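Local coordinates for metallocarboxypeptidase (Trypanosoma cruzi, PDB 3DWC), which probably releases C-terminal amino acids of many kinds, though not proline, from peptide chains as a cobalt-containing member of the M32 metallocarboxypeptidase family, at residues 154-159 with 166-171; 367-372 with 410-415; 290-295 with 473-478. All blocks are in the same frame, centred on the assembly; numbering follows the deposited sequence.

Interaction 1: 154-159 with 166-171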
ATOM      1  N   PRO B 154      -8.313  18.370 -33.341  1.00 44.93           N
ATOM      2  CA  PRO B 154      -8.056  18.386 -31.885  1.00 43.95           C
ATOM      3  C   PRO B 154      -8.714  17.269 -31.063  1.00 42.96           C
ATOM      4  O   PRO B 154      -8.046  16.670 -30.220  1.00 43.38           O
ATOM      5  CB  PRO B 154      -8.597  19.749 -31.440  1.00 44.00           C
ATOM      6  CG  PRO B 154      -9.028  20.481 -32.725  1.00 45.17           C
ATOM      7  CD  PRO B 154      -8.474  19.735 -33.877  1.00 45.21           C
ATOM      8  N   TYR B 155     -10.002  17.005 -31.303  1.00 41.40           N
ATOM      9  CA  TYR B 155     -10.735  15.945 -30.601  1.00 40.31           C
ATOM     10  C   TYR B 155     -10.143  14.575 -30.919  1.00 39.08           C
ATOM     11  O   TYR B 155     -10.015  13.743 -30.049  1.00 38.85           O
ATOM     12  CB  TYR B 155     -12.234  15.966 -30.954  1.00 39.90           C
ATOM     13  CG  TYR B 155     -13.108  15.081 -30.071  1.00 39.92           C
ATOM     14  CD1 TYR B 155     -12.968  15.069 -28.690  1.00 38.89           C
ATOM     15  CD2 TYR B 155     -14.071  14.266 -30.622  1.00 40.46           C
ATOM     16  CE1 TYR B 155     -13.770  14.262 -27.884  1.00 38.76           C
ATOM     17  CE2 TYR B 155     -14.876  13.443 -29.824  1.00 39.51           C
ATOM     18  CZ  TYR B 155     -14.725  13.446 -28.466  1.00 40.02           C
ATOM     19  OH  TYR B 155     -15.518  12.615 -27.696  1.00 39.71           O
ATOM     20  N   GLU B 156      -9.777  14.343 -32.166  1.00 38.25           N
ATOM     21  CA  GLU B 156      -9.063  13.132 -32.521  1.00 37.89           C
ATOM     22  C   GLU B 156      -7.759  12.971 -31.722  1.00 37.48           C
ATOM     23  O   GLU B 156      -7.441  11.880 -31.253  1.00 36.71           O
ATOM     24  CB  GLU B 156      -8.776  13.075 -34.018  1.00 37.74           C
ATOM     25  CG  GLU B 156      -8.211  11.739 -34.423  1.00 37.87           C
ATOM     26  CD  GLU B 156      -8.123  11.551 -35.911  1.00 37.68           C
ATOM     27  OE1 GLU B 156      -7.089  10.999 -36.356  1.00 40.44           O
ATOM     28  OE2 GLU B 156      -9.094  11.902 -36.620  1.00 35.76           O
ATOM     29  N   ALA B 157      -7.002  14.055 -31.579  1.00 37.80           N
ATOM     30  CA  ALA B 157      -5.762  14.038 -30.778  1.00 37.12           C
ATOM     31  C   ALA B 157      -6.068  13.644 -29.338  1.00 36.85           C
ATOM     32  O   ALA B 157      -5.269  12.948 -28.684  1.00 37.74           O
ATOM     33  CB  ALA B 157      -5.040  15.408 -30.858  1.00 36.61           C
ATOM     34  N   LEU B 158      -7.245  14.034 -28.846  1.00 36.11           N
ATOM     35  CA  LEU B 158      -7.643  13.717 -27.482  1.00 36.07           C
ATOM     36  C   LEU B 158      -8.145  12.263 -27.348  1.00 35.64           C
ATOM     37  O   LEU B 158      -7.759  11.549 -26.423  1.00 34.59           O
ATOM     38  CB  LEU B 158      -8.669  14.718 -26.959  1.00 36.00           C
ATOM     39  CG  LEU B 158      -8.147  16.148 -26.658  1.00 36.46           C
ATOM     40  CD1 LEU B 158      -9.318  17.114 -26.510  1.00 37.45           C
ATOM     41  CD2 LEU B 158      -7.271  16.198 -25.404  1.00 36.35           C
ATOM     42  N   VAL B 159      -8.986  11.824 -28.276  1.00 35.53           N
ATOM     43  CA  VAL B 159      -9.476  10.443 -28.245  1.00 35.58           C
ATOM     44  C   VAL B 159      -8.294   9.462 -28.330  1.00 35.49           C
ATOM     45  O   VAL B 159      -8.295   8.415 -27.686  1.00 34.90           O
ATOM     46  CB  VAL B 159     -10.500  10.178 -29.358  1.00 35.95           C
ATOM     47  CG1 VAL B 159     -10.823   8.676 -29.454  1.00 35.66           C
ATOM     48  CG2 VAL B 159     -11.789  11.027 -29.101  1.00 36.79           C
ATOM     49  N   MET B 166      -7.450   5.658 -33.294  1.00 37.95           N
ATOM     50  CA  MET B 166      -8.862   5.860 -33.637  1.00 37.95           C
ATOM     51  C   MET B 166      -9.039   7.255 -34.246  1.00 38.34           C
ATOM     52  O   MET B 166      -8.623   8.260 -33.643  1.00 38.40           O
ATOM     53  CB  MET B 166      -9.754   5.750 -32.406  1.00 37.93           C
ATOM     54  CG  MET B 166     -11.221   6.111 -32.663  1.00 38.11           C
ATOM     55  SD  MET B 166     -12.017   5.060 -33.901  1.00 39.25           S
ATOM     56  CE  MET B 166     -12.124   3.572 -32.924  1.00 31.71           C
ATOM     57  N   THR B 167      -9.644   7.304 -35.435  1.00 37.71           N
ATOM     58  CA  THR B 167      -9.891   8.577 -36.111  1.00 37.39           C
ATOM     59  C   THR B 167     -11.322   9.055 -35.870  1.00 37.19           C
ATOM     60  O   THR B 167     -12.221   8.237 -35.609  1.00 34.33           O
ATOM     61  CB  THR B 167      -9.691   8.439 -37.599  1.00 37.15           C
ATOM     62  OG1 THR B 167     -10.694   7.571 -38.125  1.00 37.55           O
ATOM     63  CG2 THR B 167      -8.317   7.871 -37.910  1.00 37.32           C
ATOM     64  N   LEU B 168     -11.527  10.380 -35.958  1.00 37.15           N
ATOM     65  CA  LEU B 168     -12.886  10.953 -35.883  1.00 37.66           C
ATOM     66  C   LEU B 168     -13.813  10.503 -37.019  1.00 36.87           C
ATOM     67  O   LEU B 168     -15.028  10.430 -36.856  1.00 35.99           O
ATOM     68  CB  LEU B 168     -12.857  12.475 -35.885  1.00 37.92           C
ATOM     69  CG  LEU B 168     -13.165  13.132 -34.547  1.00 40.50           C
ATOM     70  CD1 LEU B 168     -12.299  12.571 -33.403  1.00 41.91           C
ATOM     71  CD2 LEU B 168     -12.977  14.643 -34.695  1.00 38.93           C
ATOM     72  N   GLN B 169     -13.244  10.246 -38.179  1.00 36.90           N
ATOM     73  CA  GLN B 169     -14.035   9.750 -39.287  1.00 36.99           C
ATOM     74  C   GLN B 169     -14.669   8.412 -38.921  1.00 36.60           C
ATOM     75  O   GLN B 169     -15.884   8.216 -39.123  1.00 36.15           O
ATOM     76  CB  GLN B 169     -13.173   9.590 -40.519  1.00 37.04           C
ATOM     77  CG  GLN B 169     -13.876   8.873 -41.666  1.00 38.04           C
ATOM     78  CD  GLN B 169     -13.046   8.906 -42.926  1.00 40.58           C
ATOM     79  OE1 GLN B 169     -12.816   9.973 -43.509  1.00 44.37           O
ATOM     80  NE2 GLN B 169     -12.570   7.723 -43.355  1.00 45.83           N
ATOM     81  N   ARG B 170     -13.846   7.489 -38.403  1.00 35.92           N
ATOM     82  CA  ARG B 170     -14.326   6.162 -38.002  1.00 36.02           C
ATOM     83  C   ARG B 170     -15.274   6.252 -36.820  1.00 35.79           C
ATOM     84  O   ARG B 170     -16.329   5.618 -36.830  1.00 35.29           O
ATOM     85  CB  ARG B 170     -13.157   5.212 -37.707  1.00 36.39           C
ATOM     86  CG  ARG B 170     -13.549   3.744 -37.514  1.00 37.00           C
ATOM     87  CD  ARG B 170     -14.230   3.133 -38.753  1.00 41.40           C
ATOM     88  NE  ARG B 170     -14.898   1.887 -38.386  1.00 40.92           N
ATOM     89  CZ  ARG B 170     -16.083   1.477 -38.825  1.00 43.05           C
ATOM     90  NH1 ARG B 170     -16.565   0.331 -38.370  1.00 44.27           N
ATOM     91  NH2 ARG B 170     -16.799   2.183 -39.691  1.00 44.26           N
ATOM     92  N   LEU B 171     -14.925   7.059 -35.815  1.00 35.51           N
ATOM     93  CA  LEU B 171     -15.815   7.288 -34.665  1.00 35.36           C
ATOM     94  C   LEU B 171     -17.203   7.824 -35.073  1.00 34.68           C
ATOM     95  O   LEU B 171     -18.225   7.361 -34.569  1.00 34.72           O
ATOM     96  CB  LEU B 171     -15.201   8.276 -33.666  1.00 34.99           C
ATOM     97  CG  LEU B 171     -14.503   7.812 -32.399  1.00 36.35           C
ATOM     98  CD1 LEU B 171     -14.296   9.018 -31.436  1.00 35.18           C
ATOM     99  CD2 LEU B 171     -15.272   6.683 -31.725  1.00 34.42           C
TER
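Glu156 and Leu168 meet where a short connection joins helix 154-162 to helix 168-196, and a carboxylate from the preceding helix accepts a hydrogen bond from the first backbone N-H of the next. Glu156 OE2 takes the N-H of Leu168 at 2.9 Å, N to OE2. The bond is nearly straight (167° at the hydrogen), but the donor comes from above the carboxylate plane. Glu156 can reach it because CG is anti to the backbone N (chi1 -172°) and the chain beyond is extended, carrying the carboxylate alongside Thr167 until OE1 lies 3.7 Å from Thr167 CG2. A negative group at this end of helix 168-196 would be expected to interact favourably with the helix dipole.

Under the carboxylate the contact turns apolar. Leu168 CD1 presses on the backbone of Glu156, 3.4 Å from its CA, and also meets Tyr155 CD2 at 3.7 Å, the two side chains crossing at about a right angle. One turn on, Val159 and Leu171 reach tip to tip, with Val159 CG2 4.0 Å from Leu171 CD1. The same CG2 sits over the centre of the Tyr155 ring, 3.8 Å above its plane, and so ties the ring to its own helix.

Helix 358-374 lies against Tyr155 and supplies Glu369, which is hydrogen-bonded to the tyrosine hydroxyl. Helix 421-441 touches Met166 and Leu171 through Leu425. Thr167 occupies the N-cap position itself: its OG1 stands between the backbone N and the carbonyl carbon and accepts Arg170 N at 3.2 Å.

Interaction 2: 367-372 with 410-415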
ATOM      1  N   GLU B 367     -21.329  13.050 -28.973  1.00 36.36           N
ATOM      2  CA  GLU B 367     -21.814  14.070 -29.868  1.00 36.75           C
ATOM      3  C   GLU B 367     -21.585  15.480 -29.330  1.00 37.04           C
ATOM      4  O   GLU B 367     -21.082  16.350 -30.035  1.00 37.53           O
ATOM      5  CB  GLU B 367     -23.293  13.798 -30.182  1.00 36.75           C
ATOM      6  CG  GLU B 367     -23.419  12.560 -31.044  1.00 35.97           C
ATOM      7  CD  GLU B 367     -24.809  11.980 -31.172  1.00 37.38           C
ATOM      8  OE1 GLU B 367     -24.915  10.925 -31.853  1.00 37.17           O
ATOM      9  OE2 GLU B 367     -25.781  12.545 -30.623  1.00 37.89           O
ATOM     10  N   ILE B 368     -21.890  15.667 -28.061  1.00 36.46           N
ATOM     11  CA  ILE B 368     -21.644  16.916 -27.392  1.00 36.36           C
ATOM     12  C   ILE B 368     -20.151  17.259 -27.337  1.00 36.72           C
ATOM     13  O   ILE B 368     -19.766  18.373 -27.730  1.00 36.94           O
ATOM     14  CB  ILE B 368     -22.260  16.903 -25.992  1.00 35.81           C
ATOM     15  CG1 ILE B 368     -23.784  16.838 -26.124  1.00 35.57           C
ATOM     16  CG2 ILE B 368     -21.828  18.154 -25.207  1.00 36.58           C
ATOM     17  CD1 ILE B 368     -24.479  16.265 -24.940  1.00 36.28           C
ATOM     18  N   GLU B 369     -19.317  16.313 -26.903  1.00 36.44           N
ATOM     19  CA  GLU B 369     -17.863  16.518 -26.866  1.00 37.60           C
ATOM     20  C   GLU B 369     -17.299  16.935 -28.215  1.00 37.80           C
ATOM     21  O   GLU B 369     -16.547  17.907 -28.334  1.00 36.49           O
ATOM     22  CB  GLU B 369     -17.154  15.239 -26.383  1.00 37.80           C
ATOM     23  CG  GLU B 369     -17.268  15.016 -24.895  1.00 37.13           C
ATOM     24  CD  GLU B 369     -16.311  13.976 -24.381  1.00 38.34           C
ATOM     25  OE1 GLU B 369     -15.645  13.285 -25.196  1.00 35.82           O
ATOM     26  OE2 GLU B 369     -16.249  13.830 -23.145  1.00 37.84           O
ATOM     27  N   ARG B 370     -17.667  16.169 -29.228  1.00 39.19           N
ATOM     28  CA  ARG B 370     -17.316  16.468 -30.613  1.00 40.22           C
ATOM     29  C   ARG B 370     -17.768  17.877 -31.042  1.00 40.52           C
ATOM     30  O   ARG B 370     -16.997  18.632 -31.659  1.00 39.53           O
ATOM     31  CB  ARG B 370     -17.915  15.392 -31.534  1.00 40.04           C
ATOM     32  CG  ARG B 370     -17.529  15.508 -33.009  1.00 40.84           C
ATOM     33  CD  ARG B 370     -18.509  14.730 -33.883  1.00 42.28           C
ATOM     34  NE  ARG B 370     -19.908  15.145 -33.682  1.00 44.96           N
ATOM     35  CZ  ARG B 370     -20.985  14.481 -34.122  1.00 44.60           C
ATOM     36  NH1 ARG B 370     -20.866  13.348 -34.811  1.00 45.49           N
ATOM     37  NH2 ARG B 370     -22.199  14.960 -33.878  1.00 44.70           N
ATOM     38  N   ASP B 371     -19.008  18.215 -30.708  1.00 41.43           N
ATOM     39  CA  ASP B 371     -19.608  19.484 -31.127  1.00 42.37           C
ATOM     40  C   ASP B 371     -18.997  20.690 -30.412  1.00 42.66           C
ATOM     41  O   ASP B 371     -18.924  21.776 -30.994  1.00 43.23           O
ATOM     42  CB  ASP B 371     -21.123  19.478 -30.902  1.00 42.90           C
ATOM     43  CG  ASP B 371     -21.891  18.700 -31.982  1.00 45.81           C
ATOM     44  OD1 ASP B 371     -21.275  18.281 -32.997  1.00 48.18           O
ATOM     45  OD2 ASP B 371     -23.133  18.541 -31.818  1.00 48.34           O
ATOM     46  N   LEU B 372     -18.585  20.517 -29.162  1.00 42.85           N
ATOM     47  CA  LEU B 372     -17.943  21.609 -28.405  1.00 43.42           C
ATOM     48  C   LEU B 372     -16.548  21.896 -28.985  1.00 43.94           C
ATOM     49  O   LEU B 372     -16.193  23.023 -29.273  1.00 44.66           O
ATOM     50  CB  LEU B 372     -17.848  21.266 -26.907  1.00 42.81           C
ATOM     51  CG  LEU B 372     -19.131  21.312 -26.072  1.00 42.27           C
ATOM     52  CD1 LEU B 372     -18.948  20.516 -24.804  1.00 41.33           C
ATOM     53  CD2 LEU B 372     -19.563  22.788 -25.726  1.00 41.73           C
ATOM     54  N   VAL B 410     -18.367  13.269 -13.367  1.00 45.99           N
ATOM     55  CA  VAL B 410     -17.127  13.943 -12.934  1.00 46.92           C
ATOM     56  C   VAL B 410     -16.127  14.251 -14.066  1.00 47.63           C
ATOM     57  O   VAL B 410     -15.319  15.183 -13.970  1.00 48.22           O
ATOM     58  CB  VAL B 410     -16.377  13.061 -11.881  1.00 47.33           C
ATOM     59  CG1 VAL B 410     -15.766  11.845 -12.533  1.00 46.82           C
ATOM     60  CG2 VAL B 410     -15.323  13.901 -11.114  1.00 46.89           C
ATOM     61  N   HIS B 411     -16.228  13.482 -15.145  1.00 47.24           N
ATOM     62  CA  HIS B 411     -15.219  13.411 -16.200  1.00 47.18           C
ATOM     63  C   HIS B 411     -14.676  14.759 -16.661  1.00 47.04           C
ATOM     64  O   HIS B 411     -13.463  14.939 -16.737  1.00 46.99           O
ATOM     65  CB  HIS B 411     -15.788  12.609 -17.388  1.00 46.81           C
ATOM     66  CG  HIS B 411     -16.005  11.160 -17.066  1.00 46.54           C
ATOM     67  ND1 HIS B 411     -16.905  10.737 -16.108  1.00 45.91           N
ATOM     68  CD2 HIS B 411     -15.408  10.036 -17.538  1.00 47.26           C
ATOM     69  CE1 HIS B 411     -16.854   9.421 -16.003  1.00 45.76           C
ATOM     70  NE2 HIS B 411     -15.957   8.969 -16.863  1.00 46.55           N
ATOM     71  N   TRP B 412     -15.550  15.702 -16.973  1.00 46.65           N
ATOM     72  CA  TRP B 412     -15.077  16.966 -17.510  1.00 47.26           C
ATOM     73  C   TRP B 412     -14.336  17.820 -16.452  1.00 47.56           C
ATOM     74  O   TRP B 412     -13.400  18.554 -16.789  1.00 47.34           O
ATOM     75  CB  TRP B 412     -16.227  17.748 -18.136  1.00 47.42           C
ATOM     76  CG  TRP B 412     -16.851  17.080 -19.320  1.00 47.51           C
ATOM     77  CD1 TRP B 412     -16.382  15.971 -20.005  1.00 47.47           C
ATOM     78  CD2 TRP B 412     -18.041  17.496 -19.997  1.00 46.51           C
ATOM     79  NE1 TRP B 412     -17.233  15.675 -21.047  1.00 46.88           N
ATOM     80  CE2 TRP B 412     -18.256  16.590 -21.065  1.00 46.01           C
ATOM     81  CE3 TRP B 412     -18.967  18.531 -19.790  1.00 46.69           C
ATOM     82  CZ2 TRP B 412     -19.355  16.698 -21.933  1.00 47.22           C
ATOM     83  CZ3 TRP B 412     -20.063  18.639 -20.660  1.00 47.32           C
ATOM     84  CH2 TRP B 412     -20.241  17.727 -21.718  1.00 47.26           C
ATOM     85  N   SER B 413     -14.756  17.711 -15.192  1.00 47.92           N
ATOM     86  CA  SER B 413     -14.031  18.324 -14.067  1.00 48.25           C
ATOM     87  C   SER B 413     -12.587  17.877 -14.005  1.00 48.61           C
ATOM     88  O   SER B 413     -11.682  18.698 -13.769  1.00 48.79           O
ATOM     89  CB  SER B 413     -14.678  17.946 -12.745  1.00 48.05           C
ATOM     90  OG  SER B 413     -16.017  18.369 -12.760  1.00 49.88           O
ATOM     91  N   GLY B 414     -12.372  16.575 -14.219  1.00 48.45           N
ATOM     92  CA  GLY B 414     -11.057  15.974 -14.032  1.00 48.32           C
ATOM     93  C   GLY B 414     -10.270  15.977 -15.318  1.00 48.64           C
ATOM     94  O   GLY B 414      -9.311  15.211 -15.460  1.00 49.26           O
ATOM     95  N   GLY B 415     -10.701  16.798 -16.275  1.00 48.00           N
ATOM     96  CA  GLY B 415      -9.976  16.965 -17.519  1.00 48.02           C
ATOM     97  C   GLY B 415      -9.913  15.735 -18.403  1.00 48.15           C
ATOM     98  O   GLY B 415      -8.874  15.477 -19.014  1.00 48.28           O
TER
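A type I beta turn from Trp412 to Gly415, in the long loop ahead of helix 421-441, presents the indole of Trp412 to one face of helix 358-374. Ile368 and Leu372, one turn apart, point toward it, and Glu369 reaches across from beside them on an extended chain; all four residues are buried. The only polar link across the two segments is made at the rim of the indole: Trp412 NE1 donates to Glu369 OE2 at 3.0 Å, with 157° at the hydrogen. The oxygen lies close to the ring plane and offers its anti lone pair, the one turned away from the other carboxylate oxygen. The carboxylate does not share the ring plane but is tilted 39° from it, and the glutamate chain crosses the indole at a slant, with Glu369 CG 4.0 Å from Trp412 CZ2.

The far corner of the six-membered ring is held by apolar contact. Ile368 CG2 meets Trp412 CH2 at 3.9 Å, the two side chains crossing at about a right angle, and Leu372 CD1 approaches the same CH2 more loosely at 4.4 Å. Ile368 can offer this methyl because CG2, not CG1, is the branch anti to its backbone N.

Glu369 has work for its second oxygen as well: OE1 is hydrogen-bonded to Tyr155 OH and to Gly418 N, so that partners on both oxygens fix the rotation of a buried carboxylate and probably stabilise its negative charge. The Trp412 ring meets that of Phe417 at about 45° and touches Leu132 of helix 125-147. Helix 382-394 packs on Ile368 through Val385 and Trp386, while Leu372 touches both Val382 of that helix and Ile136 of helix 125-147.

Interaction 3: 290-295 with 473-478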
ATOM      1  N   MET B 290       1.528  -3.897 -22.489  1.00 34.65           N
ATOM      2  CA  MET B 290       0.441  -3.139 -21.903  1.00 35.47           C
ATOM      3  C   MET B 290      -0.881  -3.331 -22.669  1.00 34.11           C
ATOM      4  O   MET B 290      -0.873  -3.635 -23.863  1.00 33.54           O
ATOM      5  CB  MET B 290       0.763  -1.671 -21.988  1.00 35.99           C
ATOM      6  CG  MET B 290       2.077  -1.337 -21.379  1.00 40.60           C
ATOM      7  SD  MET B 290       1.982   0.240 -20.575  1.00 47.49           S
ATOM      8  CE  MET B 290       1.053  -0.385 -19.171  1.00 42.57           C
ATOM      9  N   ALA B 291      -2.005  -3.182 -21.961  1.00 32.73           N
ATOM     10  CA  ALA B 291      -3.320  -3.119 -22.601  1.00 32.39           C
ATOM     11  C   ALA B 291      -3.296  -2.209 -23.823  1.00 31.22           C
ATOM     12  O   ALA B 291      -2.651  -1.189 -23.809  1.00 29.78           O
ATOM     13  CB  ALA B 291      -4.361  -2.684 -21.623  1.00 31.34           C
ATOM     14  N   ARG B 292      -3.939  -2.637 -24.921  1.00 31.19           N
ATOM     15  CA  ARG B 292      -3.829  -1.936 -26.187  1.00 31.15           C
ATOM     16  C   ARG B 292      -4.591  -0.613 -26.155  1.00 30.40           C
ATOM     17  O   ARG B 292      -4.127   0.376 -26.687  1.00 30.38           O
ATOM     18  CB  ARG B 292      -4.286  -2.848 -27.343  1.00 30.59           C
ATOM     19  CG  ARG B 292      -4.474  -2.167 -28.691  1.00 31.95           C
ATOM     20  CD  ARG B 292      -3.155  -1.840 -29.346  1.00 32.71           C
ATOM     21  NE  ARG B 292      -2.585  -0.619 -28.798  1.00 32.77           N
ATOM     22  CZ  ARG B 292      -1.381  -0.157 -29.141  1.00 31.69           C
ATOM     23  NH1 ARG B 292      -0.650  -0.791 -30.051  1.00 31.50           N
ATOM     24  NH2 ARG B 292      -0.921   0.937 -28.577  1.00 31.56           N
ATOM     25  N   SER B 293      -5.762  -0.595 -25.530  1.00 30.72           N
ATOM     26  CA  SER B 293      -6.565   0.623 -25.461  1.00 30.09           C
ATOM     27  C   SER B 293      -7.640   0.469 -24.405  1.00 30.89           C
ATOM     28  O   SER B 293      -7.869  -0.649 -23.888  1.00 30.42           O
ATOM     29  CB  SER B 293      -7.207   0.946 -26.830  1.00 30.13           C
ATOM     30  OG  SER B 293      -8.365   0.164 -27.045  1.00 26.58           O
ATOM     31  N   LEU B 294      -8.334   1.572 -24.105  1.00 30.09           N
ATOM     32  CA  LEU B 294      -9.409   1.511 -23.133  1.00 30.70           C
ATOM     33  C   LEU B 294     -10.593   0.788 -23.702  1.00 30.37           C
ATOM     34  O   LEU B 294     -11.314   0.127 -22.965  1.00 30.24           O
ATOM     35  CB  LEU B 294      -9.846   2.886 -22.639  1.00 31.34           C
ATOM     36  CG  LEU B 294      -9.237   3.406 -21.341  1.00 34.55           C
ATOM     37  CD1 LEU B 294      -7.691   3.269 -21.277  1.00 38.81           C
ATOM     38  CD2 LEU B 294      -9.618   4.892 -21.161  1.00 33.39           C
ATOM     39  N   GLY B 295     -10.795   0.883 -25.018  1.00 30.21           N
ATOM     40  CA  GLY B 295     -11.844   0.126 -25.678  1.00 29.50           C
ATOM     41  C   GLY B 295     -11.516  -1.371 -25.677  1.00 29.31           C
ATOM     42  O   GLY B 295     -12.387  -2.219 -25.443  1.00 29.63           O
ATOM     43  N   LEU B 473       0.763  -5.178 -31.460  1.00 29.81           N
ATOM     44  CA  LEU B 473       0.035  -4.878 -32.648  1.00 30.92           C
ATOM     45  C   LEU B 473      -0.795  -3.628 -32.486  1.00 31.23           C
ATOM     46  O   LEU B 473      -1.277  -3.334 -31.447  1.00 32.19           O
ATOM     47  CB  LEU B 473      -0.937  -6.004 -32.963  1.00 31.06           C
ATOM     48  CG  LEU B 473      -0.238  -7.343 -33.168  1.00 31.87           C
ATOM     49  CD1 LEU B 473      -1.310  -8.420 -33.200  1.00 30.56           C
ATOM     50  CD2 LEU B 473       0.614  -7.286 -34.430  1.00 33.11           C
ATOM     51  N   THR B 474      -1.008  -2.963 -33.588  1.00 30.95           N
ATOM     52  CA  THR B 474      -2.010  -1.959 -33.761  1.00 31.41           C
ATOM     53  C   THR B 474      -3.428  -2.504 -33.404  1.00 31.11           C
ATOM     54  O   THR B 474      -3.683  -3.694 -33.549  1.00 30.70           O
ATOM     55  CB  THR B 474      -1.894  -1.616 -35.263  1.00 32.30           C
ATOM     56  OG1 THR B 474      -0.961  -0.519 -35.429  1.00 34.45           O
ATOM     57  CG2 THR B 474      -3.204  -1.410 -35.943  1.00 30.91           C
ATOM     58  N   THR B 475      -4.342  -1.652 -32.947  1.00 30.74           N
ATOM     59  CA  THR B 475      -5.722  -2.125 -32.673  1.00 31.24           C
ATOM     60  C   THR B 475      -6.359  -2.763 -33.918  1.00 30.92           C
ATOM     61  O   THR B 475      -6.994  -3.805 -33.823  1.00 29.74           O
ATOM     62  CB  THR B 475      -6.634  -1.006 -32.137  1.00 31.41           C
ATOM     63  OG1 THR B 475      -6.015  -0.352 -31.017  1.00 30.73           O
ATOM     64  CG2 THR B 475      -8.014  -1.561 -31.684  1.00 31.65           C
ATOM     65  N   ASP B 476      -6.236  -2.122 -35.089  1.00 30.91           N
ATOM     66  CA  ASP B 476      -6.822  -2.691 -36.291  1.00 30.88           C
ATOM     67  C   ASP B 476      -6.225  -4.087 -36.550  1.00 30.94           C
ATOM     68  O   ASP B 476      -6.957  -5.031 -36.855  1.00 31.28           O
ATOM     69  CB  ASP B 476      -6.622  -1.773 -37.507  1.00 31.14           C
ATOM     70  CG  ASP B 476      -7.687  -0.673 -37.613  1.00 33.29           C
ATOM     71  OD1 ASP B 476      -8.679  -0.695 -36.853  1.00 33.59           O
ATOM     72  OD2 ASP B 476      -7.533   0.236 -38.457  1.00 36.55           O
ATOM     73  N   GLU B 477      -4.915  -4.218 -36.367  1.00 30.62           N
ATOM     74  CA  GLU B 477      -4.179  -5.458 -36.676  1.00 31.46           C
ATOM     75  C   GLU B 477      -4.631  -6.528 -35.687  1.00 30.61           C
ATOM     76  O   GLU B 477      -4.865  -7.686 -36.036  1.00 30.01           O
ATOM     77  CB  GLU B 477      -2.644  -5.248 -36.525  1.00 31.79           C
ATOM     78  CG  GLU B 477      -1.905  -4.602 -37.730  1.00 34.07           C
ATOM     79  CD  GLU B 477      -0.469  -4.067 -37.408  1.00 34.01           C
ATOM     80  OE1 GLU B 477      -0.072  -3.953 -36.207  1.00 31.77           O
ATOM     81  OE2 GLU B 477       0.270  -3.758 -38.385  1.00 35.05           O
ATOM     82  N   LEU B 478      -4.712  -6.126 -34.435  1.00 29.44           N
ATOM     83  CA  LEU B 478      -5.087  -7.029 -33.343  1.00 29.96           C
ATOM     84  C   LEU B 478      -6.495  -7.659 -33.555  1.00 30.71           C
ATOM     85  O   LEU B 478      -6.668  -8.903 -33.516  1.00 29.86           O
ATOM     86  CB  LEU B 478      -5.032  -6.235 -32.012  1.00 28.50           C
ATOM     87  CG  LEU B 478      -5.427  -6.987 -30.762  1.00 29.17           C
ATOM     88  CD1 LEU B 478      -4.380  -8.029 -30.350  1.00 23.41           C
ATOM     89  CD2 LEU B 478      -5.708  -6.015 -29.633  1.00 26.15           C
TER
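The carbonyl oxygen of Leu473 receives Arg292 NH1 at 3.0 Å, in a bond that is nearly straight at the hydrogen (167°). The oxygen lies in the guanidinium plane, at its edge, whereas the N-H descends on the carbonyl from 47° above its plane and uses neither lone pair. Arg292 CD is drawn in beside the same oxygen, at 3.2 Å. To get there the arginine starts with CG anti to the backbone N and then folds at chi2 and chi3, so that its methylene part lies against the other segment: CG is 3.3 Å from Thr475 OG1 and 4.1 Å from Leu478 CD2, the leucine sliding past in the opposite direction.

Both segments lead into helices, and the contact brings their two N-termini together. On one side Thr474 stands at the N-cap position of helix 475-483. Its side chain makes no capping bond, but Glu477, three residues on, turns back so that its OE1 accepts Thr474 N at 3.0 Å. On the other, Ser293 caps helix 294-309 through its OG and Val296 N; this helix goes on to carry the cobalt ligand Glu298. Arg292 NH2 forms a salt bridge with Glu86, so the guanidinium is gripped at both of its terminal nitrogens, while Tyr274 OH is hydrogen-bonded to Arg292 N.

Interactions 1 and 2 are neighbours, their centres 14 Å apart on the same side of the chain's centre, and they touch: the tyrosine of helix 154-162 joins the glutamate of helix 358-374 and packs on that helix at Arg370. Together they join the starts of helices 154-162 and 168-196, close in sequence, to helix 358-374 and the loop before helix 421-441. Interaction 3 touches neither, its nearest atoms being about 7 Å from interaction 1 and about 9 Å from interaction 2. Along the chain interaction 1 closes first; interaction 3 then spans a long loop within which interaction 2 is nested. In this mainly helical M32 peptidase, interaction 3 ties the helix bearing a cobalt ligand to the C-terminal region.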